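Local atomic coordinates of amine Dehydrogenase (Pseudomonas putida, PDB entry 1JMX), a protein that probably transfers electrons through two covalently bound c-type hemes, as the heme-bearing alpha subunit of a quinohemoprotein amine dehydrogenase. Residues H16-E19 and T23-R26. Residues are numbered along the deposited sequence; the frame is centred on the assembly and turned at random.
Sequences HIPE and TYSR. With HEC (heme c), chain F.
S25 is tied to H16 and I17 at three points: two of these bonds join the arms of a short beta hairpin, and the third ties S25 to the axial histidine of a c-type heme. The imidazole of H16 binds the heme iron through NE2 at 2.0 Å, opposite M44, and hands its other nitrogen to the hairpin: ND1 donates to the carbonyl O of S25 over 3.0 Å. That bond is bent, with the acceptor tilted out of the imidazole plane and the donor above the carbonyl plane. Next to it, S25 N donates to I17 O (2.9 Å), while I17 N returns a bond to S25 OG at 3.1 Å. The hydroxyl reaches this amide because chi1 of 63° sets OG between the backbone N and the carbonyl carbon; D118 of a neighbouring chain also bonds to it.

Farther along, E19 N donates almost straight (169°) to T23 O. E19 CB packs against T23 OG1 (3.5 Å), itself bonded to G20, and the extended chain brings OE1 to S25 CA at 3.5 Å, while OE2 bonds to H29. Y24 and P18 form an antiparallel non-hydrogen-bonded pair, their side chains set obliquely with P18 CG 3.9 Å from Y24 CE1; the tyrosine also touches L8 and Q9 of helix 4-12.

R26 sets CB at the edge of the H16 imidazole, then bends at chi2 and chi3 until NH2 makes a weak bond to propionate O1A of the heme (2.9 Å). With an alanine here, the propionate would probably lose one of its cationic partners and E118 its salt-bridge mate. Donation from ND1 to the S25 carbonyl probably restrains rotation of the axial imidazole and, as in other c-type cytochromes, may strengthen its electron donation to iron, which would tend to lower the heme potential.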
ATOM      1  N   HIS A  16       8.355  18.285 -22.482  1.00 11.44           N
ATOM      2  CA  HIS A  16       9.594  17.564 -22.698  1.00 12.07           C
ATOM      3  C   HIS A  16      10.312  18.218 -23.855  1.00 14.05           C
ATOM      4  O   HIS A  16       9.735  18.454 -24.912  1.00 14.87           O
ATOM      5  CB  HIS A  16       9.320  16.091 -22.947  1.00 10.52           C
ATOM      6  CG  HIS A  16       8.816  15.386 -21.732  1.00  9.15           C
ATOM      7  ND1 HIS A  16       9.654  14.941 -20.735  1.00  9.75           N
ATOM      8  CD2 HIS A  16       7.557  15.113 -21.318  1.00  7.31           C
ATOM      9  CE1 HIS A  16       8.935  14.425 -19.757  1.00  8.66           C
ATOM     10  NE2 HIS A  16       7.658  14.516 -20.085  1.00  8.45           N
ATOM     11  N   ILE A  17      11.572  18.547 -23.623  1.00 15.48           N
ATOM     12  CA  ILE A  17      12.359  19.234 -24.621  1.00 18.14           C
ATOM     13  C   ILE A  17      13.002  18.326 -25.661  1.00 18.05           C
ATOM     14  O   ILE A  17      13.564  17.281 -25.338  1.00 17.20           O
ATOM     15  CB  ILE A  17      13.414  20.205 -23.961  1.00 20.42           C
ATOM     16  CG1 ILE A  17      14.790  19.557 -23.857  1.00 21.62           C
ATOM     17  CG2 ILE A  17      12.956  20.648 -22.556  1.00 19.33           C
ATOM     18  CD1 ILE A  17      15.804  20.166 -24.811  1.00 23.56           C
ATOM     19  N   PRO A  18      12.875  18.702 -26.942  1.00 18.71           N
ATOM     20  CA  PRO A  18      13.436  17.955 -28.067  1.00 20.40           C
ATOM     21  C   PRO A  18      14.954  18.030 -27.960  1.00 21.98           C
ATOM     22  O   PRO A  18      15.504  19.100 -27.700  1.00 23.06           O
ATOM     23  CB  PRO A  18      12.951  18.750 -29.279  1.00 19.84           C
ATOM     24  CG  PRO A  18      11.709  19.427 -28.787  1.00 20.76           C
ATOM     25  CD  PRO A  18      12.113  19.867 -27.416  1.00 18.62           C
ATOM     26  N   GLU A  19      15.622  16.895 -28.128  1.00 23.45           N
ATOM     27  CA  GLU A  19      17.075  16.851 -28.041  1.00 24.69           C
ATOM     28  C   GLU A  19      17.707  16.414 -29.353  1.00 25.46           C
ATOM     29  O   GLU A  19      18.930  16.313 -29.453  1.00 26.87           O
ATOM     30  CB  GLU A  19      17.510  15.908 -26.922  1.00 24.28           C
ATOM     31  CG  GLU A  19      17.075  16.351 -25.545  1.00 24.14           C
ATOM     32  CD  GLU A  19      17.349  15.313 -24.475  1.00 25.55           C
ATOM     33  OE1 GLU A  19      17.606  15.713 -23.320  1.00 27.37           O
ATOM     34  OE2 GLU A  19      17.294  14.100 -24.779  1.00 25.28           O
ATOM     35  N   THR A  23      14.285  12.296 -30.047  1.00 23.54           N
ATOM     36  CA  THR A  23      14.650  12.061 -28.649  1.00 21.97           C
ATOM     37  C   THR A  23      14.203  13.275 -27.837  1.00 19.64           C
ATOM     38  O   THR A  23      14.225  14.399 -28.328  1.00 20.56           O
ATOM     39  CB  THR A  23      16.159  11.787 -28.437  1.00 21.65           C
ATOM     40  OG1 THR A  23      16.919  12.956 -28.737  1.00 23.74           O
ATOM     41  CG2 THR A  23      16.627  10.645 -29.321  1.00 22.47           C
ATOM     42  N   TYR A  24      13.728  13.027 -26.623  1.00 18.11           N
ATOM     43  CA  TYR A  24      13.237  14.086 -25.752  1.00 14.77           C
ATOM     44  C   TYR A  24      13.811  13.942 -24.362  1.00 14.11           C
ATOM     45  O   TYR A  24      14.295  12.881 -23.988  1.00 14.82           O
ATOM     46  CB  TYR A  24      11.706  14.051 -25.707  1.00 15.03           C
ATOM     47  CG  TYR A  24      11.096  14.274 -27.067  1.00 17.64           C
ATOM     48  CD1 TYR A  24      10.860  15.562 -27.539  1.00 19.05           C
ATOM     49  CD2 TYR A  24      10.860  13.202 -27.932  1.00 17.99           C
ATOM     50  CE1 TYR A  24      10.420  15.781 -28.838  1.00 19.29           C
ATOM     51  CE2 TYR A  24      10.420  13.411 -29.226  1.00 18.48           C
ATOM     52  CZ  TYR A  24      10.207  14.704 -29.675  1.00 19.51           C
ATOM     53  OH  TYR A  24       9.802  14.928 -30.969  1.00 20.03           O
ATOM     54  N   SER A  25      13.780  15.021 -23.598  1.00 12.05           N
ATOM     55  CA  SER A  25      14.311  14.979 -22.251  1.00 12.37           C
ATOM     56  C   SER A  25      13.501  13.989 -21.412  1.00 12.10           C
ATOM     57  O   SER A  25      12.289  13.856 -21.598  1.00 11.81           O
ATOM     58  CB  SER A  25      14.285  16.370 -21.619  1.00 10.87           C
ATOM     59  OG  SER A  25      12.960  16.840 -21.489  1.00 12.06           O
ATOM     60  N   ARG A  26      14.197  13.280 -20.526  1.00 12.72           N
ATOM     61  CA  ARG A  26      13.599  12.289 -19.633  1.00 13.75           C
ATOM     62  C   ARG A  26      13.211  11.011 -20.367  1.00 14.10           C
ATOM     63  O   ARG A  26      13.794   9.959 -20.130  1.00 13.70           O
ATOM     64  CB  ARG A  26      12.397  12.893 -18.891  1.00 14.16           C
ATOM     65  CG  ARG A  26      12.738  14.210 -18.194  1.00 14.66           C
ATOM     66  CD  ARG A  26      13.623  13.988 -16.981  1.00 16.74           C
ATOM     67  NE  ARG A  26      12.756  13.742 -15.838  1.00 23.20           N
ATOM     68  CZ  ARG A  26      12.799  12.674 -15.060  1.00 21.53           C
ATOM     69  NH1 ARG A  26      13.687  11.718 -15.248  1.00 21.97           N
ATOM     70  NH2 ARG A  26      11.856  12.512 -14.159  1.00 29.02           N
TER
HETATM   71 FE   HEC F1002       6.167  13.688 -18.969  1.00 11.65          FE
HETATM   72  CHA HEC F1002       8.241  13.220 -16.353  1.00 10.24           C
HETATM   73  CHB HEC F1002       7.097  10.702 -20.255  1.00  9.97           C
HETATM   74  CHC HEC F1002       4.081  14.180 -21.627  1.00  9.84           C
HETATM   75  CHD HEC F1002       5.226  16.725 -17.678  1.00 10.65           C
HETATM   76  NA  HEC F1002       7.402  12.269 -18.422  1.00 11.11           N
HETATM   77  C1A HEC F1002       8.194  12.222 -17.305  1.00 11.74           C
HETATM   78  C2A HEC F1002       8.975  10.993 -17.262  1.00 11.34           C
HETATM   79  C3A HEC F1002       8.646  10.294 -18.359  1.00 11.46           C
HETATM   80  C4A HEC F1002       7.670  11.083 -19.079  1.00 10.28           C
HETATM   81  CMA HEC F1002       9.199   8.940 -18.760  1.00 10.89           C
HETATM   82  CAA HEC F1002       9.956  10.602 -16.180  1.00 12.53           C
HETATM   83  CBA HEC F1002       9.263   9.694 -15.187  1.00 12.97           C
HETATM   84  CGA HEC F1002      10.167   9.249 -14.054  1.00 14.37           C
HETATM   85  O1A HEC F1002      11.346   9.638 -14.015  1.00 15.73           O
HETATM   86  O2A HEC F1002       9.684   8.495 -13.187  1.00 14.65           O
HETATM   87  NB  HEC F1002       5.687  12.671 -20.578  1.00 10.19           N
HETATM   88  C1B HEC F1002       6.171  11.422 -20.974  1.00  8.90           C
HETATM   89  C2B HEC F1002       5.628  10.966 -22.209  1.00  9.25           C
HETATM   90  C3B HEC F1002       4.779  11.960 -22.609  1.00  9.83           C
HETATM   91  C4B HEC F1002       4.809  13.005 -21.595  1.00 10.16           C
HETATM   92  CMB HEC F1002       5.959   9.638 -22.923  1.00  8.98           C
HETATM   93  CAB HEC F1002       3.992  11.908 -23.904  1.00 12.35           C
HETATM   94  CBB HEC F1002       2.652  11.168 -23.929  1.00 12.19           C
HETATM   95  NC  HEC F1002       4.921  15.138 -19.526  1.00 11.61           N
HETATM   96  C1C HEC F1002       4.128  15.177 -20.666  1.00 12.25           C
HETATM   97  C2C HEC F1002       3.353  16.390 -20.738  1.00 13.05           C
HETATM   98  C3C HEC F1002       3.673  17.108 -19.657  1.00 13.33           C
HETATM   99  C4C HEC F1002       4.645  16.326 -18.886  1.00 11.20           C
HETATM  100  CMC HEC F1002       2.379  16.760 -21.856  1.00 14.01           C
HETATM  101  CAC HEC F1002       3.281  18.564 -19.461  1.00 13.73           C
HETATM  102  CBC HEC F1002       1.954  18.964 -18.847  1.00 14.16           C
HETATM  103  ND  HEC F1002       6.628  14.755 -17.353  1.00  9.73           N
HETATM  104  C1D HEC F1002       6.157  15.987 -16.955  1.00  9.39           C
HETATM  105  C2D HEC F1002       6.759  16.418 -15.687  1.00  9.85           C
HETATM  106  C3D HEC F1002       7.604  15.404 -15.342  1.00  8.71           C
HETATM  107  C4D HEC F1002       7.510  14.407 -16.367  1.00  8.46           C
HETATM  108  CMD HEC F1002       6.488  17.725 -14.931  1.00  7.38           C
HETATM  109  CAD HEC F1002       8.504  15.289 -14.113  1.00  8.29           C
HETATM  110  CBD HEC F1002       7.845  14.748 -12.853  1.00  7.82           C
HETATM  111  CGD HEC F1002       7.247  13.374 -13.037  1.00  8.88           C
HETATM  112  O1D HEC F1002       6.020  13.256 -13.089  1.00  9.52           O
HETATM  113  O2D HEC F1002       7.999  12.392 -13.129  1.00  8.01           O